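Local coordinates for protein coclaurine N-methyltransferase (Coptis japonica, PDB 6GKV) that transfers a methyl group from S-adenosyl-L-methionine to the ring nitrogen of coclaurine and related tetrahydroisoquinolines in plant alkaloid biosynthesis, at residues F284-T287 against N288-W291; I79-L82 against K83-G87. One frame throughout, in Å; residues are numbered along the deposited sequence.

From the N terminus, the chain first meets interaction 2, on the short helix 79-85 and the turn leaving it at N86 and G87. Some two hundred residues later comes interaction 1, inside helix 281-297. Each is local, one or two helical turns whose segments run on without a gap, so neither closes a long loop; they stand in series and neither nests nor crosses. The two sites, with centres about 14 Å apart, nevertheless touch in space, where W291 of interaction 1 lies against M85 and N86 of interaction 2. That junction ties the helix 79-85 to helix 281-297 beside the S-adenosyl-L-homocysteine site, while the F284 end of interaction 1 reaches the bound N-methylheliamine.

Interaction 1 of 2, residues F284-T287 against N288-W291; sequences FSRT and NEEW. With F2W (6,7-dimethoxy-2-methyl-1,2,3,4-tetrahydroisoquinolin-2-ium), chain D.
The carbonyl oxygen of F284 takes two hydrogen bonds from N288, one from the backbone N at 3.1 Å and one from the side-chain ND2 at 2.9 Å. The donors reach it from opposite faces of its carbonyl plane. With CG of N288 beside its own backbone N (chi1 -80°), the amide folds back along the helix, and ND2 also sits over one face of the F284 ring. Regular i to i+4 bonds continue from S285, R286 and T287. The amide and the phenyl ring belong to the pocket holding the N-methylated tetrahydroisoquinoline F2W, to which helix 281-297 gives these two residues and helix 313-335 several more: OD1 of N288 lies 3.4 Å from the methoxy carbon CAM, and CE2 of F284 3.7 Å from carbon CAA. CG2 of T287 makes a CH-pi contact over the face of the six-membered ring of W291, 3.8 Å from the centroid, while CH2 of the indole meets the F284 ring at its edge. The long salt bridge R286 NH2 to E290 OE2, 3.7 Å, is looser: E290 OE2 has its stronger partner in K293 NZ, and R286 NH2 makes a weak hydrogen bond to T102 O.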
ATOM      1  N   PHE A 284     -15.431 -12.861  -8.190  1.00 29.71           N
ATOM      2  CA  PHE A 284     -15.912 -12.198  -9.394  1.00 28.93           C
ATOM      3  C   PHE A 284     -15.807 -13.149 -10.580  1.00 35.84           C
ATOM      4  O   PHE A 284     -16.585 -13.057 -11.538  1.00 44.83           O
ATOM      5  CB  PHE A 284     -15.178 -10.883  -9.672  1.00 22.71           C
ATOM      6  CG  PHE A 284     -15.990  -9.927 -10.504  1.00 29.45           C
ATOM      7  CD1 PHE A 284     -17.343 -10.139 -10.635  1.00 42.27           C
ATOM      8  CD2 PHE A 284     -15.445  -8.802 -11.083  1.00 41.01           C
ATOM      9  CE1 PHE A 284     -18.132  -9.305 -11.379  1.00 48.25           C
ATOM     10  CE2 PHE A 284     -16.263  -7.937 -11.813  1.00 45.21           C
ATOM     11  CZ  PHE A 284     -17.605  -8.207 -11.975  1.00 41.36           C
ATOM     12  N   SER A 285     -14.881 -14.091 -10.506  1.00 41.97           N
ATOM     13  CA  SER A 285     -14.791 -15.070 -11.569  1.00 41.95           C
ATOM     14  C   SER A 285     -16.075 -15.869 -11.598  1.00 46.43           C
ATOM     15  O   SER A 285     -16.668 -16.060 -12.656  1.00 50.88           O
ATOM     16  CB  SER A 285     -13.584 -15.980 -11.388  1.00 43.32           C
ATOM     17  OG  SER A 285     -13.430 -16.804 -12.532  1.00 53.20           O
ATOM     18  N   ARG A 286     -16.525 -16.310 -10.429  1.00 43.63           N
ATOM     19  CA  ARG A 286     -17.691 -17.178 -10.374  1.00 44.19           C
ATOM     20  C   ARG A 286     -18.947 -16.401 -10.724  1.00 42.59           C
ATOM     21  O   ARG A 286     -19.870 -16.935 -11.349  1.00 50.48           O
ATOM     22  CB  ARG A 286     -17.820 -17.823  -9.003  1.00 44.63           C
ATOM     23  CG  ARG A 286     -16.881 -19.025  -8.798  1.00 51.75           C
ATOM     24  CD  ARG A 286     -17.481 -20.033  -7.820  1.00 54.54           C
ATOM     25  NE  ARG A 286     -18.848 -20.393  -8.192  1.00 65.43           N
ATOM     26  CZ  ARG A 286     -19.725 -20.968  -7.373  1.00 74.41           C
ATOM     27  NH1 ARG A 286     -19.378 -21.246  -6.121  1.00 75.63           N
ATOM     28  NH2 ARG A 286     -20.953 -21.250  -7.801  1.00 78.02           N
ATOM     29  N   THR A 287     -18.965 -15.135 -10.329  1.00 47.34           N
ATOM     30  CA  THR A 287     -20.063 -14.228 -10.650  1.00 48.50           C
ATOM     31  C   THR A 287     -20.301 -14.136 -12.165  1.00 39.74           C
ATOM     32  O   THR A 287     -21.405 -14.347 -12.635  1.00 42.19           O
ATOM     33  CB  THR A 287     -19.789 -12.810 -10.080  1.00 28.32           C
ATOM     34  OG1 THR A 287     -19.761 -12.870  -8.653  1.00 37.71           O
ATOM     35  CG2 THR A 287     -20.871 -11.878 -10.460  1.00 34.12           C
ATOM     36  N   ASN A 288     -19.245 -13.815 -12.906  1.00 35.12           N
ATOM     37  CA  ASN A 288     -19.300 -13.703 -14.343  1.00 36.34           C
ATOM     38  C   ASN A 288     -19.681 -15.023 -14.989  1.00 49.37           C
ATOM     39  O   ASN A 288     -20.283 -15.048 -16.082  1.00 44.05           O
ATOM     40  CB  ASN A 288     -17.960 -13.239 -14.908  1.00 38.09           C
ATOM     41  CG  ASN A 288     -17.748 -11.732 -14.780  1.00 45.84           C
ATOM     42  OD1 ASN A 288     -18.260 -10.963 -15.591  1.00 52.11           O
ATOM     43  ND2 ASN A 288     -16.944 -11.314 -13.801  1.00 38.43           N
ATOM     44  N   GLU A 289     -19.303 -16.114 -14.326  1.00 40.84           N
ATOM     45  CA  GLU A 289     -19.591 -17.472 -14.806  1.00 46.07           C
ATOM     46  C   GLU A 289     -21.069 -17.802 -14.649  1.00 45.21           C
ATOM     47  O   GLU A 289     -21.643 -18.531 -15.446  1.00 56.83           O
ATOM     48  CB  GLU A 289     -18.736 -18.505 -14.045  1.00 40.76           C
ATOM     49  CG  GLU A 289     -19.004 -19.963 -14.390  1.00 45.51           C
ATOM     50  CD  GLU A 289     -18.153 -20.950 -13.560  1.00 55.74           C
ATOM     51  OE1 GLU A 289     -17.634 -20.552 -12.494  1.00 54.17           O
ATOM     52  OE2 GLU A 289     -18.019 -22.131 -13.976  1.00 63.56           O
ATOM     53  N   GLU A 290     -21.686 -17.273 -13.602  1.00 47.86           N
ATOM     54  CA  GLU A 290     -23.086 -17.578 -13.361  1.00 56.25           C
ATOM     55  C   GLU A 290     -23.947 -16.766 -14.321  1.00 49.89           C
ATOM     56  O   GLU A 290     -25.011 -17.216 -14.747  1.00 46.69           O
ATOM     57  CB  GLU A 290     -23.457 -17.314 -11.892  1.00 52.95           C
ATOM     58  CG  GLU A 290     -22.802 -18.303 -10.900  1.00 51.76           C
ATOM     59  CD  GLU A 290     -23.319 -19.735 -11.041  1.00 53.26           C
ATOM     60  OE1 GLU A 290     -24.553 -19.921 -11.100  1.00 52.09           O
ATOM     61  OE2 GLU A 290     -22.491 -20.682 -11.082  1.00 57.04           O
ATOM     62  N   TRP A 291     -23.459 -15.574 -14.651  1.00 42.37           N
ATOM     63  CA  TRP A 291     -24.082 -14.704 -15.626  1.00 53.02           C
ATOM     64  C   TRP A 291     -24.081 -15.366 -17.008  1.00 60.65           C
ATOM     65  O   TRP A 291     -25.097 -15.378 -17.718  1.00 58.85           O
ATOM     66  CB  TRP A 291     -23.339 -13.367 -15.686  1.00 51.51           C
ATOM     67  CG  TRP A 291     -23.574 -12.450 -14.523  1.00 49.51           C
ATOM     68  CD1 TRP A 291     -24.586 -12.522 -13.611  1.00 47.01           C
ATOM     69  CD2 TRP A 291     -22.776 -11.314 -14.151  1.00 46.13           C
ATOM     70  NE1 TRP A 291     -24.470 -11.498 -12.694  1.00 42.48           N
ATOM     71  CE2 TRP A 291     -23.364 -10.744 -13.003  1.00 38.07           C
ATOM     72  CE3 TRP A 291     -21.614 -10.724 -14.676  1.00 42.41           C
ATOM     73  CZ2 TRP A 291     -22.843  -9.612 -12.374  1.00 32.77           C
ATOM     74  CZ3 TRP A 291     -21.092  -9.591 -14.045  1.00 30.12           C
ATOM     75  CH2 TRP A 291     -21.714  -9.048 -12.914  1.00 31.84           C
TER
HETATM   76  CAM F2W D 502     -16.133  -8.460 -16.610  1.00 42.62           C
HETATM   77  OAK F2W D 502     -14.920  -7.724 -16.327  1.00 40.22           O
HETATM   78  CAB F2W D 502     -15.207  -6.599 -15.594  1.00 40.37           C
HETATM   79  CAA F2W D 502     -16.497  -6.274 -15.159  1.00 46.93           C
HETATM   80  CAF F2W D 502     -16.672  -5.099 -14.432  1.00 47.90           C
HETATM   81  CAJ F2W D 502     -17.902  -4.714 -13.928  1.00 54.78           C
HETATM   82  CAI F2W D 502     -18.114  -3.198 -13.612  1.00 59.35           C
HETATM   83  NAH F2W D 502     -17.058  -2.878 -12.638  1.00 65.15           N
HETATM   84  CAO F2W D 502     -17.127  -1.404 -12.588  1.00 72.54           C
HETATM   85  CAG F2W D 502     -15.878  -3.150 -13.465  1.00 50.62           C
HETATM   86  CAE F2W D 502     -15.597  -4.327 -14.083  1.00 40.96           C
HETATM   87  CAD F2W D 502     -14.319  -4.634 -14.544  1.00 34.43           C
HETATM   88  CAC F2W D 502     -14.126  -5.797 -15.267  1.00 27.17           C
HETATM   89  OAL F2W D 502     -12.918  -6.206 -15.766  1.00 42.38           O
HETATM   90  CAN F2W D 502     -11.742  -5.429 -15.469  1.00 31.92           C

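Interaction 2 of 2, residues I79-L82 against K83-G87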
ATOM      1  N   ILE A  79     -33.515  -3.211 -18.922  1.00 83.06           N
ATOM      2  CA  ILE A  79     -33.656  -3.919 -17.665  1.00 76.98           C
ATOM      3  C   ILE A  79     -34.071  -5.376 -17.889  1.00 74.25           C
ATOM      4  O   ILE A  79     -33.617  -6.270 -17.163  1.00 69.58           O
ATOM      5  CB  ILE A  79     -34.675  -3.187 -16.752  1.00 78.65           C
ATOM      6  CG1 ILE A  79     -34.569  -3.683 -15.313  1.00 79.73           C
ATOM      7  CG2 ILE A  79     -36.103  -3.256 -17.316  1.00 79.21           C
ATOM      8  CD1 ILE A  79     -33.371  -3.134 -14.594  1.00 73.77           C
ATOM      9  N   GLU A  80     -34.899  -5.602 -18.914  1.00 72.16           N
ATOM     10  CA  GLU A  80     -35.427  -6.928 -19.251  1.00 74.51           C
ATOM     11  C   GLU A  80     -34.315  -7.932 -19.545  1.00 69.88           C
ATOM     12  O   GLU A  80     -34.473  -9.138 -19.312  1.00 61.81           O
ATOM     13  CB  GLU A  80     -36.356  -6.844 -20.462  1.00 79.18           C
ATOM     14  CG  GLU A  80     -36.930  -5.463 -20.730  1.00 93.17           C
ATOM     15  CD  GLU A  80     -37.623  -5.371 -22.087  1.00108.42           C
ATOM     16  OE1 GLU A  80     -37.431  -6.280 -22.932  1.00105.90           O
ATOM     17  OE2 GLU A  80     -38.364  -4.386 -22.308  1.00116.75           O
ATOM     18  N   PHE A  81     -33.207  -7.420 -20.078  1.00 67.73           N
ATOM     19  CA  PHE A  81     -32.008  -8.214 -20.305  1.00 60.54           C
ATOM     20  C   PHE A  81     -31.271  -8.480 -19.000  1.00 68.74           C
ATOM     21  O   PHE A  81     -30.728  -9.559 -18.803  1.00 76.99           O
ATOM     22  CB  PHE A  81     -31.058  -7.519 -21.282  1.00 54.60           C
ATOM     23  CG  PHE A  81     -29.739  -8.229 -21.444  1.00 56.92           C
ATOM     24  CD1 PHE A  81     -29.692  -9.560 -21.865  1.00 60.62           C
ATOM     25  CD2 PHE A  81     -28.549  -7.584 -21.154  1.00 50.07           C
ATOM     26  CE1 PHE A  81     -28.480 -10.229 -22.005  1.00 48.01           C
ATOM     27  CE2 PHE A  81     -27.338  -8.239 -21.289  1.00 51.58           C
ATOM     28  CZ  PHE A  81     -27.303  -9.568 -21.720  1.00 55.59           C
ATOM     29  N   LEU A  82     -31.250  -7.492 -18.111  1.00 64.45           N
ATOM     30  CA  LEU A  82     -30.495  -7.632 -16.873  1.00 61.46           C
ATOM     31  C   LEU A  82     -31.147  -8.654 -15.923  1.00 54.86           C
ATOM     32  O   LEU A  82     -30.444  -9.401 -15.260  1.00 48.41           O
ATOM     33  CB  LEU A  82     -30.314  -6.255 -16.203  1.00 58.80           C
ATOM     34  CG  LEU A  82     -29.380  -5.353 -17.029  1.00 60.50           C
ATOM     35  CD1 LEU A  82     -29.279  -3.957 -16.454  1.00 56.05           C
ATOM     36  CD2 LEU A  82     -27.971  -5.965 -17.196  1.00 58.07           C
ATOM     37  N   LYS A  83     -32.478  -8.729 -15.904  1.00 53.01           N
ATOM     38  CA  LYS A  83     -33.147  -9.679 -15.011  1.00 57.87           C
ATOM     39  C   LYS A  83     -32.882 -11.125 -15.423  1.00 61.12           C
ATOM     40  O   LYS A  83     -33.017 -12.043 -14.603  1.00 62.83           O
ATOM     41  CB  LYS A  83     -34.653  -9.438 -14.928  1.00 60.21           C
ATOM     42  CG  LYS A  83     -35.093  -8.012 -15.258  1.00 68.00           C
ATOM     43  CD  LYS A  83     -36.553  -7.767 -14.864  1.00 67.75           C
ATOM     44  CE  LYS A  83     -36.692  -7.671 -13.341  1.00 77.51           C
ATOM     45  NZ  LYS A  83     -37.876  -6.838 -12.934  1.00 89.88           N
ATOM     46  N   ILE A  84     -32.509 -11.331 -16.682  1.00 63.93           N
ATOM     47  CA  ILE A  84     -32.162 -12.658 -17.159  1.00 65.21           C
ATOM     48  C   ILE A  84     -30.689 -12.981 -16.843  1.00 65.50           C
ATOM     49  O   ILE A  84     -30.374 -14.050 -16.298  1.00 56.09           O
ATOM     50  CB  ILE A  84     -32.435 -12.765 -18.656  1.00 61.54           C
ATOM     51  CG1 ILE A  84     -33.932 -12.603 -18.931  1.00 63.93           C
ATOM     52  CG2 ILE A  84     -31.982 -14.104 -19.193  1.00 61.83           C
ATOM     53  CD1 ILE A  84     -34.265 -12.434 -20.392  1.00 64.60           C
ATOM     54  N   MET A  85     -29.793 -12.055 -17.174  1.00 60.95           N
ATOM     55  CA  MET A  85     -28.383 -12.308 -16.952  1.00 60.74           C
ATOM     56  C   MET A  85     -28.012 -12.182 -15.475  1.00 63.78           C
ATOM     57  O   MET A  85     -27.306 -13.038 -14.950  1.00 62.88           O
ATOM     58  CB  MET A  85     -27.516 -11.374 -17.790  1.00 57.87           C
ATOM     59  CG  MET A  85     -26.055 -11.794 -17.792  1.00 59.43           C
ATOM     60  SD  MET A  85     -24.967 -10.775 -18.802  1.00 62.15           S
ATOM     61  CE  MET A  85     -24.632  -9.397 -17.692  1.00 63.05           C
ATOM     62  N   ASN A  86     -28.478 -11.120 -14.811  1.00 59.86           N
ATOM     63  CA  ASN A  86     -28.183 -10.917 -13.388  1.00 52.77           C
ATOM     64  C   ASN A  86     -29.137 -11.744 -12.536  1.00 56.17           C
ATOM     65  O   ASN A  86     -30.140 -12.257 -13.041  1.00 53.28           O
ATOM     66  CB  ASN A  86     -28.282  -9.439 -12.990  1.00 55.77           C
ATOM     67  CG  ASN A  86     -27.267  -8.553 -13.714  1.00 65.25           C
ATOM     68  OD1 ASN A  86     -26.468  -9.027 -14.535  1.00 66.50           O
ATOM     69  ND2 ASN A  86     -27.308  -7.253 -13.418  1.00 62.72           N
ATOM     70  N   GLY A  87     -28.821 -11.873 -11.245  1.00 61.27           N
ATOM     71  CA  GLY A  87     -29.692 -12.545 -10.287  1.00 59.11           C
ATOM     72  C   GLY A  87     -30.837 -11.655  -9.831  1.00 62.70           C
ATOM     73  O   GLY A  87     -31.125 -10.647 -10.476  1.00 75.13           O
TER
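Three i to i+4 hydrogen bonds hold this short helix, K83 N to I79 O, M85 N to F81 O and N86 N to L82 O, with I84 N sharing F81 O, and N86 then leaves helical geometry with psi at 167°. Among the side chains, F81 and M85 form a Met-aromatic pair. SD of M85 touches the ring corner CZ of F81 at 3.9 Å and stands 4.9 Å from the ring centroid, approaching obliquely at 52° from the normal. Both residues hold CG anti to the backbone N, which sends ring and thioether out on the same side of the helix, and a bend at chi3 of M85 turns its methyl aside. One step round the helix, L82 and N86 run side by side in the same direction, with CD2 of the leucine 4.0 Å from ND2 of the amide. The ammonium end of K83 leads away from I79-L82. The F81 ring also meets W323 and F306, and F81 and M85 both pack on L295 of helix 281-297. The arrangement is a short amphipathic helix, wedged between helices 281-297 and 299-309 and the Rossmann-like methyltransferase core, and the C-terminal end of this helix, at N86, lies close to G92 of the S-adenosyl-L-homocysteine site.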